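Local coordinates for CocE/NonD family hydrolase (Staphylococcus aureus subsp. aureus COL, PDB 3III), which is probably a serine hydrolase of the alpha/beta-hydrolase type that cleaves ester or amide bonds, its natural substrate being unestablished, at residues S269-H274 / V452-L457; L371-I376 / F395-D400; G407-K412 / L554-V559; L425-K430 / I494-S499. One frame throughout, in Å; residues are numbered along the deposited sequence.

Contact 1 (S269-H274 / V452-L457)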
# COMPACT_ATOMS: atom_id res chain seq x y z
N SER A 269 2.42 8.05 -2.04
CA SER A 269 1.51 8.71 -1.09
C SER A 269 0.93 7.79 0.06
O SER A 269 0.09 8.24 0.88
CB SER A 269 0.32 9.25 -1.85
OG SER A 269 0.69 9.85 -3.11
N THR A 270 1.37 6.54 0.09
CA THR A 270 0.80 5.53 1.00
C THR A 270 1.90 4.89 1.89
O THR A 270 1.82 3.71 2.33
CB THR A 270 -0.00 4.52 0.19
OG1 THR A 270 0.89 3.75 -0.62
CG2 THR A 270 -1.03 5.20 -0.71
N GLN A 271 2.93 5.68 2.18
CA GLN A 271 4.05 5.22 3.04
C GLN A 271 3.49 5.06 4.43
O GLN A 271 2.87 6.00 4.97
CB GLN A 271 5.21 6.20 3.01
CG GLN A 271 5.86 6.35 1.65
CD GLN A 271 6.96 7.44 1.67
OE1 GLN A 271 7.82 7.45 2.56
NE2 GLN A 271 6.85 8.40 0.77
N GLY A 272 3.62 3.86 4.97
CA GLY A 272 3.03 3.50 6.26
C GLY A 272 1.88 2.54 6.18
O GLY A 272 1.41 2.01 7.20
N LEU A 273 1.39 2.29 4.96
CA LEU A 273 0.41 1.23 4.76
C LEU A 273 0.83 0.40 3.52
O LEU A 273 1.63 -0.51 3.68
CB LEU A 273 -1.01 1.78 4.63
CG LEU A 273 -2.12 0.71 4.64
CD1 LEU A 273 -2.09 -0.13 5.93
CD2 LEU A 273 -3.49 1.39 4.44
N HIS A 274 0.35 0.71 2.33
CA HIS A 274 0.57 -0.18 1.18
C HIS A 274 1.87 -0.03 0.39
O HIS A 274 2.21 -0.91 -0.42
CB HIS A 274 -0.63 -0.15 0.23
CG HIS A 274 -1.93 -0.49 0.88
ND1 HIS A 274 -2.15 -1.68 1.54
CD2 HIS A 274 -3.07 0.23 1.02
CE1 HIS A 274 -3.39 -1.70 2.00
NE2 HIS A 274 -3.97 -0.54 1.71
N VAL A 452 8.49 13.99 1.94
CA VAL A 452 9.03 13.21 0.81
C VAL A 452 9.04 11.73 1.11
O VAL A 452 8.55 10.91 0.32
CB VAL A 452 10.46 13.65 0.49
CG1 VAL A 452 11.22 12.66 -0.49
CG2 VAL A 452 10.49 15.06 -0.07
N ALA A 453 9.64 11.38 2.23
CA ALA A 453 9.75 9.98 2.67
C ALA A 453 9.75 9.89 4.20
O ALA A 453 10.20 10.79 4.89
CB ALA A 453 11.02 9.34 2.08
N THR A 454 9.26 8.76 4.69
CA THR A 454 9.17 8.49 6.09
C THR A 454 9.78 7.10 6.39
O THR A 454 9.66 6.10 5.58
CB THR A 454 7.69 8.62 6.50
OG1 THR A 454 7.22 9.92 6.06
CG2 THR A 454 7.44 8.48 8.04
N GLY A 455 10.34 6.99 7.59
CA GLY A 455 10.73 5.68 8.13
C GLY A 455 10.80 5.64 9.66
O GLY A 455 10.84 6.68 10.30
N TRP A 456 10.84 4.43 10.21
CA TRP A 456 10.81 4.20 11.67
C TRP A 456 11.71 3.07 12.10
O TRP A 456 11.87 2.07 11.39
CB TRP A 456 9.41 3.81 12.09
CG TRP A 456 8.30 4.76 11.77
CD1 TRP A 456 7.75 5.68 12.63
CD2 TRP A 456 7.54 4.81 10.58
NE1 TRP A 456 6.73 6.34 12.01
CE2 TRP A 456 6.56 5.82 10.76
CE3 TRP A 456 7.58 4.12 9.37
CZ2 TRP A 456 5.62 6.15 9.75
CZ3 TRP A 456 6.69 4.46 8.37
CH2 TRP A 456 5.70 5.48 8.59
N LEU A 457 12.26 3.14 13.31
CA LEU A 457 12.91 1.97 13.87
C LEU A 457 12.93 1.99 15.41
O LEU A 457 13.30 2.96 16.00
CB LEU A 457 14.35 1.89 13.39
CG LEU A 457 15.14 0.64 13.85
CD1 LEU A 457 14.54 -0.65 13.18
CD2 LEU A 457 16.66 0.80 13.56
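The side-chain amide of Q271 points its OE1/NE2 end at the backbone of V452 to T454 and bonds the main chain on both sides of A453, with one acceptor and one donor. OE1 of Q271 takes the N-H of T454 at 2.9 Å, at a donor angle of 153°. Its NE2 reaches the O of V452 at 3.1 Å, a straighter bond (164°) that runs in the amide plane of Q271. Between the two bonds the amide rides close to A453, whose CA is 3.2 Å from Q271 OE1. The side chain is extended beyond CG, which stands beside the backbone N (chi1 -63°), and this carries the amide out of its loop to the strand. With W268 O as a second acceptor for NE2, three bonds fix the amide's rotation and tell its oxygen from its nitrogen; V452 O is also bonded to R338. The residue after Q271, G272, brings its CA to 4.1 Å from CH2 of the W456 ring, an oblique apolar touch. Across one face of that indole, toward its rim, lies CG2 of T454, while NE1 is held by E517. Two successive strand residues, V452 and A453, stand opposite the single I429 of strand 424-432, which makes a classic bulge. The loop is shaped by a type II turn from T270 to L273, with G272 at its third position. The arrangement is a buried interface between the alpha/beta-hydrolase domain, through the loop after strand 262-267, and the C-terminal beta sandwich.

Contact 2 (L371-I376 / F395-D400)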
# COMPACT_ATOMS: atom_id res chain seq x y z
N LEU A 371 24.36 17.80 5.77
CA LEU A 371 24.64 16.59 5.03
C LEU A 371 25.72 16.96 4.04
O LEU A 371 25.70 18.06 3.47
CB LEU A 371 23.40 16.12 4.26
CG LEU A 371 22.16 15.62 5.01
CD1 LEU A 371 20.98 15.42 4.04
CD2 LEU A 371 22.49 14.30 5.70
N ASN A 372 26.66 16.05 3.82
CA ASN A 372 27.90 16.41 3.15
C ASN A 372 28.37 15.36 2.15
O ASN A 372 28.29 14.16 2.43
CB ASN A 372 29.05 16.59 4.20
CG ASN A 372 28.74 17.64 5.29
OD1 ASN A 372 29.17 18.81 5.20
ND2 ASN A 372 27.98 17.24 6.29
N HIS A 373 28.96 15.82 1.05
CA HIS A 373 29.67 14.93 0.12
C HIS A 373 30.77 14.13 0.75
O HIS A 373 30.89 12.99 0.43
CB HIS A 373 30.34 15.69 -1.01
CG HIS A 373 29.38 16.27 -1.97
ND1 HIS A 373 28.54 15.48 -2.74
CD2 HIS A 373 29.08 17.56 -2.29
CE1 HIS A 373 27.78 16.25 -3.49
NE2 HIS A 373 28.08 17.52 -3.24
N ALA A 374 31.59 14.76 1.59
CA ALA A 374 32.79 14.16 2.16
C ALA A 374 32.47 13.63 3.54
O ALA A 374 31.58 14.16 4.20
CB ALA A 374 33.91 15.22 2.26
N LYS A 375 33.24 12.64 3.99
CA LYS A 375 33.11 12.11 5.35
C LYS A 375 33.49 13.16 6.36
O LYS A 375 34.30 14.03 6.09
CB LYS A 375 34.01 10.87 5.55
CG LYS A 375 33.72 9.74 4.54
CD LYS A 375 34.19 8.35 4.99
CE LYS A 375 33.26 7.79 6.14
NZ LYS A 375 33.60 6.42 6.62
N ILE A 376 32.94 13.07 7.57
CA ILE A 376 33.26 14.02 8.61
C ILE A 376 34.32 13.36 9.49
O ILE A 376 34.13 12.28 9.97
CB ILE A 376 32.02 14.43 9.42
CG1 ILE A 376 30.91 14.97 8.48
CG2 ILE A 376 32.40 15.44 10.47
CD1 ILE A 376 31.19 16.30 7.84
N PHE A 395 19.32 17.80 9.35
CA PHE A 395 20.51 17.85 8.50
C PHE A 395 20.15 18.15 7.07
O PHE A 395 19.31 17.47 6.49
CB PHE A 395 21.20 16.50 8.54
CG PHE A 395 21.50 16.02 9.94
CD1 PHE A 395 22.70 16.36 10.55
CD2 PHE A 395 20.56 15.29 10.65
CE1 PHE A 395 22.98 15.97 11.82
CE2 PHE A 395 20.84 14.92 11.99
CZ PHE A 395 22.04 15.23 12.55
N LYS A 396 20.83 19.13 6.48
CA LYS A 396 20.41 19.66 5.19
C LYS A 396 21.51 19.64 4.17
O LYS A 396 22.68 19.85 4.51
CB LYS A 396 19.95 21.09 5.28
CG LYS A 396 18.74 21.32 6.13
CD LYS A 396 18.56 22.82 6.30
CE LYS A 396 17.28 23.13 7.00
NZ LYS A 396 17.42 24.32 7.86
N TYR A 397 21.08 19.43 2.92
CA TYR A 397 21.91 19.57 1.74
C TYR A 397 21.15 20.36 0.65
O TYR A 397 20.04 20.01 0.29
CB TYR A 397 22.26 18.18 1.21
CG TYR A 397 23.12 18.21 -0.02
CD1 TYR A 397 24.48 18.40 0.07
CD2 TYR A 397 22.53 18.11 -1.30
CE1 TYR A 397 25.29 18.48 -1.07
CE2 TYR A 397 23.31 18.20 -2.45
CZ TYR A 397 24.70 18.37 -2.32
OH TYR A 397 25.50 18.48 -3.42
N THR A 398 21.76 21.42 0.14
CA THR A 398 21.18 22.22 -0.92
C THR A 398 21.81 21.80 -2.24
O THR A 398 23.03 21.79 -2.39
CB THR A 398 21.43 23.71 -0.65
OG1 THR A 398 20.68 24.08 0.52
CG2 THR A 398 20.95 24.58 -1.80
N PHE A 399 20.97 21.46 -3.22
CA PHE A 399 21.45 20.96 -4.52
C PHE A 399 21.98 22.06 -5.40
O PHE A 399 21.42 23.16 -5.46
CB PHE A 399 20.36 20.19 -5.24
CG PHE A 399 20.00 18.94 -4.54
CD1 PHE A 399 20.70 17.77 -4.79
CD2 PHE A 399 19.03 18.94 -3.57
CE1 PHE A 399 20.40 16.61 -4.11
CE2 PHE A 399 18.74 17.77 -2.89
CZ PHE A 399 19.43 16.61 -3.18
N ASP A 400 23.08 21.74 -6.05
CA ASP A 400 23.70 22.65 -7.02
C ASP A 400 23.19 22.40 -8.43
O ASP A 400 23.45 23.16 -9.35
CB ASP A 400 25.20 22.45 -7.01
CG ASP A 400 25.90 23.24 -5.93
OD1 ASP A 400 25.45 24.37 -5.61
OD2 ASP A 400 26.96 22.77 -5.45
O HOH W 1 25.42 20.77 3.24
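L371 crosses both F395 and Y397 at about a right angle, its side chain set between those of the two aromatic residues. Its CG packs on CB of F395 at 3.8 Å, and its CB on CB of Y397 at 3.9 Å, so the contact is made at the roots of the aromatic side chains. The phenol ring of Y397, whose CG lies anti to the backbone N (chi1 180°), runs out along 371-373 with the carbonyl O of L371 at its edge. At the far end its edge turns toward the imidazole face of H373, centroids 5.2 Å apart and planes at 84°; this holds for one of the two conformers of H373, so the pairing is doubtful to that extent. H373 NE2 is 2.8 Å from Y397 OH, a weak bond. Backbone ties are firmer: L371 N donates to K396 O at 2.9 Å, and one water donates to both L371 O (2.7 Å) and K396 O. Strand 370-372 belongs to the eight-stranded sheet and strand 392-398 is outermost in the five-stranded one, so the contact links the two at their margin. Its chemistry grades from fixed backbone and buried leucine to an exposed histidine whose two conformers and weak bond suggest a looser hold.

Contact 3 (G407-K412 / L554-V559)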
# COMPACT_ATOMS: atom_id res chain seq x y z
N GLY A 407 13.48 5.87 -5.44
CA GLY A 407 13.76 4.61 -4.82
C GLY A 407 13.82 4.66 -3.30
O GLY A 407 13.22 5.57 -2.65
N ASN A 408 14.48 3.65 -2.72
CA ASN A 408 14.68 3.57 -1.28
C ASN A 408 15.79 4.50 -0.85
O ASN A 408 16.64 4.83 -1.64
CB ASN A 408 15.02 2.13 -0.86
CG ASN A 408 13.77 1.20 -0.80
OD1 ASN A 408 13.10 1.11 0.25
ND2 ASN A 408 13.51 0.46 -1.88
N MSE A 409 15.75 4.95 0.41
CA MSE A 409 16.90 5.61 1.03
C MSE A 409 17.13 4.95 2.36
O MSE A 409 16.20 4.42 2.97
CB MSE A 409 16.62 7.09 1.27
CG MSE A 409 15.99 7.80 0.07
SE MSE A 409 16.15 9.79 0.31
CE MSE A 409 14.58 10.34 -0.87
N ASN A 410 18.38 5.03 2.80
CA ASN A 410 18.85 4.34 3.98
C ASN A 410 19.51 5.39 4.85
O ASN A 410 20.50 6.05 4.43
CB ASN A 410 19.86 3.21 3.60
CG ASN A 410 20.33 2.41 4.80
OD1 ASN A 410 19.97 2.71 5.94
ND2 ASN A 410 21.13 1.36 4.55
N LEU A 411 18.97 5.54 6.05
CA LEU A 411 19.57 6.45 7.02
C LEU A 411 20.34 5.67 8.08
O LEU A 411 19.73 4.99 8.92
CB LEU A 411 18.49 7.33 7.65
CG LEU A 411 19.03 8.28 8.72
CD1 LEU A 411 20.10 9.21 8.11
CD2 LEU A 411 17.85 9.10 9.36
N LYS A 412 21.68 5.76 8.01
CA LYS A 412 22.55 5.10 8.98
C LYS A 412 22.87 6.09 10.09
O LYS A 412 23.40 7.18 9.84
CB LYS A 412 23.83 4.55 8.36
CG LYS A 412 24.57 3.68 9.42
CD LYS A 412 25.96 3.28 8.96
CE LYS A 412 26.62 2.33 9.88
NZ LYS A 412 27.96 1.98 9.31
N LEU A 554 23.23 9.30 4.93
CA LEU A 554 22.02 9.03 4.18
C LEU A 554 22.39 8.54 2.79
O LEU A 554 23.10 9.21 2.07
CB LEU A 554 21.13 10.28 4.12
CG LEU A 554 19.81 10.09 3.33
CD1 LEU A 554 18.75 9.19 4.10
CD2 LEU A 554 19.34 11.51 2.99
N ILE A 555 21.98 7.33 2.42
CA ILE A 555 22.18 6.83 1.07
C ILE A 555 20.95 7.30 0.22
O ILE A 555 19.83 6.97 0.56
CB ILE A 555 22.25 5.30 1.03
CG1 ILE A 555 23.38 4.76 1.90
CG2 ILE A 555 22.37 4.78 -0.41
CD1 ILE A 555 24.72 5.21 1.51
N ILE A 556 21.21 8.00 -0.87
CA ILE A 556 20.16 8.52 -1.72
C ILE A 556 20.25 7.92 -3.13
O ILE A 556 21.33 7.72 -3.64
CB ILE A 556 20.18 10.06 -1.80
CG1 ILE A 556 21.47 10.60 -2.43
CG2 ILE A 556 19.87 10.64 -0.43
CD1 ILE A 556 21.41 12.12 -2.64
N PRO A 557 19.09 7.60 -3.74
CA PRO A 557 19.05 6.91 -5.04
C PRO A 557 18.99 7.90 -6.19
O PRO A 557 17.89 8.27 -6.66
CB PRO A 557 17.73 6.13 -4.97
CG PRO A 557 16.83 7.03 -4.02
CD PRO A 557 17.82 7.49 -3.01
N ILE A 558 20.14 8.37 -6.64
CA ILE A 558 20.19 9.39 -7.66
C ILE A 558 19.96 8.71 -9.01
O ILE A 558 20.67 7.73 -9.37
CB ILE A 558 21.55 10.16 -7.70
CG1 ILE A 558 21.80 10.86 -6.35
CG2 ILE A 558 21.55 11.18 -8.90
CD1 ILE A 558 22.97 11.70 -6.30
N VAL A 559 18.99 9.21 -9.76
CA VAL A 559 18.69 8.67 -11.09
C VAL A 559 18.64 9.75 -12.19
O VAL A 559 18.57 10.91 -11.89
CB VAL A 559 17.35 7.90 -11.04
CG1 VAL A 559 17.44 6.73 -10.11
CG2 VAL A 559 16.21 8.76 -10.60
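Selenomethionine M409 forms the apolar centre, its side chain packing on those of three residues of strand 554-559: L554, I556 and P557. Its CB meets CD1 of L554 at 4.1 Å, its CG packs against CD of P557 at 3.6 Å, and its SE reaches CG2 of I556 at 3.9 Å. The chain is extended beyond CG, which stands beside the backbone N (chi1 -46°); this spreads the contacts from near the backbone to the selenium. M409 CA also makes a CA-H...O contact with I555 O at 3.3 Å. L411 adds its CB to CD1 of L554, so that one leucine methyl serves both M409 and L411. Outward from this centre come the backbone bonds of an antiparallel ladder. N410 and I555 are a hydrogen-bonded pair: I555 N to N410 O is 2.8 Å, and the return bond, N410 N to I555 O, is longer at 3.3 Å. L411 and L554 follow as a non-hydrogen-bonded pair. In the other direction the ladder stops: P557 has no N-H for N408 O, and the strands part there. P557 CD lies 3.2 Å from the O of N408, and that buried carbonyl has no hydrogen-bonding partner in the model. G407, at the corner where the chain turns, lies against the proline ring. At the polar edge the amide of N410, on the face it shares with I555, is held by E493 and I471, and K412 forms a salt bridge with D551. Strand 408-417 pairs on with strand 490-503, and strand 553-559 with strand 358-365, while L411 and L554 lean on strand 508-514 of the facing sheet.

Contact 4 (L425-K430 / I494-S499); sequences LFAGIK and IELLPS
L425, A427 and I429 face I494 and L496 across the C-terminal beta sandwich, strand 425-430 in one sheet and strand 494-499 in the other, with axes 8.1 Å apart at closest and directions 41° apart. No hydrogen bond joins them. I494 has an extended chain, its CG1 beside the backbone N and CD1 carried forward, so that CD1 lies 4.1 Å from CD1 of L425, the two side chains crossing at about a right angle. Its other branch, CG2, stands anti to the backbone N and turns to the next residue of the row, 4.0 Å from CB of A427. The small A427 thus accepts two neighbours, for CD1 of L496 comes to 4.0 Å from the same CB. L496 is bent at both torsions (chi1 -70°, chi2 -53°), which sends one methyl between A427 and I429. Beside these rows, I494 touches L413 and L496 touches L411 in its own sheet, and I429 rests on L509 and V511 in the other. I429 is likewise bent beyond CB, and its CG1 meets CG of L496 at 3.9 Å.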
# COMPACT_ATOMS: atom_id res chain seq x y z
N LEU A 425 12.93 5.59 17.05
CA LEU A 425 13.45 6.63 16.16
C LEU A 425 12.48 6.81 14.97
O LEU A 425 12.03 5.83 14.34
CB LEU A 425 14.82 6.27 15.64
CG LEU A 425 15.99 5.99 16.61
CD1 LEU A 425 17.25 5.47 15.86
CD2 LEU A 425 16.31 7.23 17.34
N PHE A 426 12.16 8.07 14.73
CA PHE A 426 11.25 8.50 13.69
C PHE A 426 12.10 9.31 12.73
O PHE A 426 12.70 10.31 13.11
CB PHE A 426 10.15 9.37 14.29
CG PHE A 426 9.19 8.62 15.21
CD1 PHE A 426 7.92 8.32 14.80
CD2 PHE A 426 9.57 8.22 16.49
CE1 PHE A 426 7.01 7.59 15.61
CE2 PHE A 426 8.66 7.53 17.33
CZ PHE A 426 7.38 7.23 16.92
N ALA A 427 12.21 8.84 11.51
CA ALA A 427 12.96 9.52 10.46
C ALA A 427 12.05 10.08 9.41
O ALA A 427 10.97 9.53 9.09
CB ALA A 427 13.95 8.62 9.83
N GLY A 428 12.49 11.21 8.85
CA GLY A 428 11.83 11.79 7.74
C GLY A 428 12.74 12.51 6.77
O GLY A 428 13.81 13.02 7.14
N ILE A 429 12.32 12.48 5.50
CA ILE A 429 12.96 13.27 4.45
C ILE A 429 11.98 14.34 4.02
O ILE A 429 10.80 14.03 3.72
CB ILE A 429 13.29 12.42 3.22
CG1 ILE A 429 14.10 11.19 3.65
CG2 ILE A 429 14.05 13.28 2.09
CD1 ILE A 429 15.46 11.55 4.35
N LYS A 430 12.46 15.59 3.99
CA LYS A 430 11.64 16.75 3.56
C LYS A 430 12.37 17.44 2.40
O LYS A 430 13.60 17.32 2.26
CB LYS A 430 11.47 17.76 4.71
CG LYS A 430 10.74 17.24 5.89
CD LYS A 430 10.56 18.23 7.01
CE LYS A 430 9.62 17.64 8.07
NZ LYS A 430 8.21 17.46 7.58
N ILE A 494 17.97 2.84 9.10
CA ILE A 494 16.55 3.10 9.05
C ILE A 494 16.08 3.08 7.61
O ILE A 494 16.63 3.80 6.74
CB ILE A 494 16.20 4.43 9.70
CG1 ILE A 494 16.68 4.43 11.16
CG2 ILE A 494 14.69 4.68 9.72
CD1 ILE A 494 16.37 5.77 11.91
N GLU A 495 15.08 2.23 7.36
CA GLU A 495 14.40 2.13 6.01
C GLU A 495 13.48 3.35 5.74
O GLU A 495 12.35 3.41 6.23
CB GLU A 495 13.59 0.81 5.95
CG GLU A 495 12.86 0.51 4.62
CD GLU A 495 12.02 -0.76 4.69
OE1 GLU A 495 11.78 -1.26 5.80
OE2 GLU A 495 11.63 -1.31 3.62
N LEU A 496 13.97 4.31 4.98
CA LEU A 496 13.07 5.30 4.36
C LEU A 496 12.33 4.59 3.19
O LEU A 496 12.94 3.97 2.35
CB LEU A 496 13.80 6.57 3.89
CG LEU A 496 14.36 7.53 4.92
CD1 LEU A 496 13.31 7.95 5.92
CD2 LEU A 496 15.57 6.89 5.59
N LEU A 497 11.00 4.66 3.21
CA LEU A 497 10.18 3.94 2.27
C LEU A 497 10.31 4.60 0.91
O LEU A 497 10.70 5.79 0.81
CB LEU A 497 8.75 3.94 2.77
CG LEU A 497 8.58 3.06 4.03
CD1 LEU A 497 7.12 3.20 4.45
CD2 LEU A 497 8.97 1.58 3.81
N PRO A 498 10.03 3.82 -0.16
CA PRO A 498 10.30 4.29 -1.54
C PRO A 498 9.53 5.58 -1.88
O PRO A 498 8.34 5.71 -1.56
CB PRO A 498 9.78 3.15 -2.41
CG PRO A 498 9.90 1.91 -1.51
CD PRO A 498 9.60 2.41 -0.15
N SER A 499 10.27 6.52 -2.49
CA SER A 499 9.76 7.83 -2.86
C SER A 499 10.41 8.29 -4.19
O SER A 499 11.45 7.82 -4.55
CB SER A 499 10.04 8.82 -1.74
OG SER A 499 11.40 9.10 -1.63

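How the contacts relate
Contacts 1, 3 and 4 are buried; contact 2 lies at the outer end of the C-terminal domain and is partly exposed. Contact 4, between the sheets in the buried interior, is purely apolar; contact 2 also links the two sheets, but at their margin and with polar partners. Contact 3 is a ladder within one sheet, and contact 1 relies on a side-chain amide to join domains. They share elements: strand 408-417 of contact 3 pairs with strand 490-503 of contact 4, as in L411 O to I494 N at 2.8 Å, while strand 424-432 of contact 4 pairs with strand 447-458 of contact 1. Contact 2 touches none of the others.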